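Local coordinates for alpha-galactosidase (Lactobacillus brevis, PDB 3MI6), which probably hydrolyses terminal, non-reducing alpha-D-galactose residues from alpha-galactosides, as a family 36 glycoside hydrolase, at residues N177-S182 with D279-N284. Residues are numbered along the deposited sequence; the frame is centred on the assembly and turned at random.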
loop_
_atom_site.group_PDB
_atom_site.type_symbol
_atom_site.label_atom_id
_atom_site.label_comp_id
_atom_site.label_asym_id
_atom_site.label_seq_id
_atom_site.Cartn_x
_atom_site.Cartn_y
_atom_site.Cartn_z
ATOM N N ASN D 177 -19.700 -13.702 34.114
ATOM C CA ASN D 177 -19.983 -13.921 32.697
ATOM C C ASN D 177 -18.740 -13.738 31.827
ATOM O O ASN D 177 -18.633 -14.282 30.728
ATOM C CB ASN D 177 -21.077 -12.975 32.207
ATOM C CG ASN D 177 -22.274 -12.941 33.121
ATOM O OD1 ASN D 177 -23.125 -13.824 33.080
ATOM N ND2 ASN D 177 -22.357 -11.905 33.938
ATOM N N ARG D 178 -17.802 -12.964 32.350
ATOM C CA ARG D 178 -16.610 -12.580 31.631
ATOM C C ARG D 178 -15.500 -12.315 32.643
ATOM O O ARG D 178 -15.655 -11.479 33.533
ATOM C CB ARG D 178 -16.900 -11.319 30.816
ATOM C CG ARG D 178 -15.709 -10.678 30.160
ATOM C CD ARG D 178 -16.173 -9.460 29.381
ATOM N NE ARG D 178 -17.090 -9.853 28.323
ATOM C CZ ARG D 178 -16.892 -9.600 27.035
ATOM N NH1 ARG D 178 -15.814 -8.917 26.645
ATOM N NH2 ARG D 178 -17.777 -10.028 26.138
ATOM N N ALA D 179 -14.390 -13.034 32.512
ATOM C CA ALA D 179 -13.267 -12.880 33.426
ATOM C C ALA D 179 -11.957 -12.860 32.653
ATOM O O ALA D 179 -11.172 -13.805 32.734
ATOM C CB ALA D 179 -13.255 -13.997 34.424
ATOM N N LEU D 180 -11.720 -11.785 31.899
ATOM C CA LEU D 180 -10.473 -11.669 31.148
ATOM C C LEU D 180 -9.268 -11.629 32.076
ATOM O O LEU D 180 -9.403 -11.382 33.267
ATOM C CB LEU D 180 -10.480 -10.446 30.245
ATOM C CG LEU D 180 -11.039 -10.577 28.822
ATOM C CD1 LEU D 180 -11.420 -11.990 28.495
ATOM C CD2 LEU D 180 -12.206 -9.621 28.586
ATOM N N SER D 181 -8.088 -11.872 31.519
ATOM C CA SER D 181 -6.876 -11.936 32.316
ATOM C C SER D 181 -6.109 -10.640 32.326
ATOM O O SER D 181 -5.365 -10.373 33.262
ATOM C CB SER D 181 -5.963 -13.031 31.803
ATOM O OG SER D 181 -6.614 -14.269 31.932
ATOM N N SER D 182 -6.270 -9.842 31.282
ATOM C CA SER D 182 -5.527 -8.603 31.170
ATOM C C SER D 182 -6.250 -7.618 30.282
ATOM O O SER D 182 -6.809 -7.991 29.244
ATOM C CB SER D 182 -4.141 -8.864 30.595
ATOM O OG SER D 182 -3.548 -7.644 30.179
ATOM N N ASP D 279 -17.152 -15.942 25.439
ATOM C CA ASP D 279 -18.174 -16.798 24.857
ATOM C C ASP D 279 -18.028 -18.263 25.268
ATOM O O ASP D 279 -16.909 -18.789 25.405
ATOM C CB ASP D 279 -18.146 -16.672 23.338
ATOM C CG ASP D 279 -18.851 -15.419 22.850
ATOM O OD1 ASP D 279 -20.029 -15.223 23.235
ATOM O OD2 ASP D 279 -18.238 -14.639 22.082
ATOM N N GLU D 280 -19.163 -18.933 25.439
ATOM C CA GLU D 280 -19.187 -20.278 26.022
ATOM C C GLU D 280 -18.434 -20.320 27.341
ATOM O O GLU D 280 -17.682 -21.249 27.608
ATOM C CB GLU D 280 -18.618 -21.306 25.057
ATOM C CG GLU D 280 -19.402 -21.382 23.759
ATOM C CD GLU D 280 -20.808 -21.953 23.946
ATOM O OE1 GLU D 280 -20.928 -23.202 23.995
ATOM O OE2 GLU D 280 -21.785 -21.163 24.031
ATOM N N PHE D 281 -18.624 -19.285 28.151
ATOM C CA PHE D 281 -18.046 -19.256 29.481
ATOM C C PHE D 281 -18.912 -18.511 30.504
ATOM O O PHE D 281 -19.547 -17.477 30.207
ATOM C CB PHE D 281 -16.643 -18.675 29.474
ATOM C CG PHE D 281 -16.128 -18.345 30.845
ATOM C CD1 PHE D 281 -15.423 -19.284 31.577
ATOM C CD2 PHE D 281 -16.350 -17.091 31.400
ATOM C CE1 PHE D 281 -14.949 -18.977 32.846
ATOM C CE2 PHE D 281 -15.890 -16.770 32.652
ATOM C CZ PHE D 281 -15.185 -17.706 33.384
ATOM N N GLY D 282 -18.916 -19.053 31.715
ATOM C CA GLY D 282 -19.669 -18.497 32.814
ATOM C C GLY D 282 -19.264 -19.285 34.042
ATOM O O GLY D 282 -19.213 -20.519 33.997
ATOM N N TRP D 283 -18.958 -18.594 35.136
ATOM C CA TRP D 283 -18.493 -19.298 36.319
ATOM C C TRP D 283 -19.286 -18.962 37.569
ATOM O O TRP D 283 -19.236 -17.825 38.041
ATOM C CB TRP D 283 -17.034 -18.992 36.553
ATOM C CG TRP D 283 -16.453 -19.867 37.551
ATOM C CD1 TRP D 283 -16.365 -19.638 38.886
ATOM C CD2 TRP D 283 -15.874 -21.137 37.314
ATOM N NE1 TRP D 283 -15.758 -20.694 39.503
ATOM C CE2 TRP D 283 -15.444 -21.634 38.557
ATOM C CE3 TRP D 283 -15.673 -21.908 36.171
ATOM C CZ2 TRP D 283 -14.828 -22.867 38.693
ATOM C CZ3 TRP D 283 -15.060 -23.138 36.305
ATOM C CH2 TRP D 283 -14.651 -23.607 37.560
ATOM N N ASN D 284 -20.001 -19.955 38.102
ATOM C CA ASN D 284 -20.785 -19.785 39.327
ATOM C C ASN D 284 -19.920 -19.684 40.574
ATOM O O ASN D 284 -19.255 -20.641 40.982
ATOM C CB ASN D 284 -21.816 -20.901 39.498
ATOM C CG ASN D 284 -22.851 -20.909 38.397
ATOM O OD1 ASN D 284 -23.720 -20.039 38.337
ATOM N ND2 ASN D 284 -22.765 -21.898 37.511
#
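Phe281 makes the apolar part of this contact, setting one edge of its ring against the backbone of Asn177 and Arg178. Phe281 CE2 lies 4.2 Å from Ala179 CB. Ala179 N meets Phe281 CE2 obliquely, at 4.0 Å. CG stands anti to the backbone N (chi1 167°), beside the carbonyl carbon, and this carries the ring toward strand 174-186. Ala179, whose small CB points toward 279-284, leaves room for the ring and also touches Phe291 of strand 290-301.

The main-chain contacts involve carbonyl oxygens. Asn177 O sits near the plane of the ring at its edge, 3.7 Å from Phe281 CD2, where the weakly positive C-H rim suits a carbonyl oxygen. The same oxygen is 3.4 Å from Phe281 O; as both are acceptors, they do not bond. Asn177 CA and Gly282 CA approach to 4.6 Å. The CB of Asn177 points away from 279-284, and its ND2 donates to Thr93 OG1.

At Phe281, a serine here would probably cost Ala179 CB its apolar contact with the ring and open a gap beside the strand. Here strand 174-186 meets the turn leading into strand 283-285 in the antiparallel sheet of the N-terminal domain, and the chemistry implies that van der Waals packing of one aromatic ring, rather than hydrogen bonding, is what links these two segments.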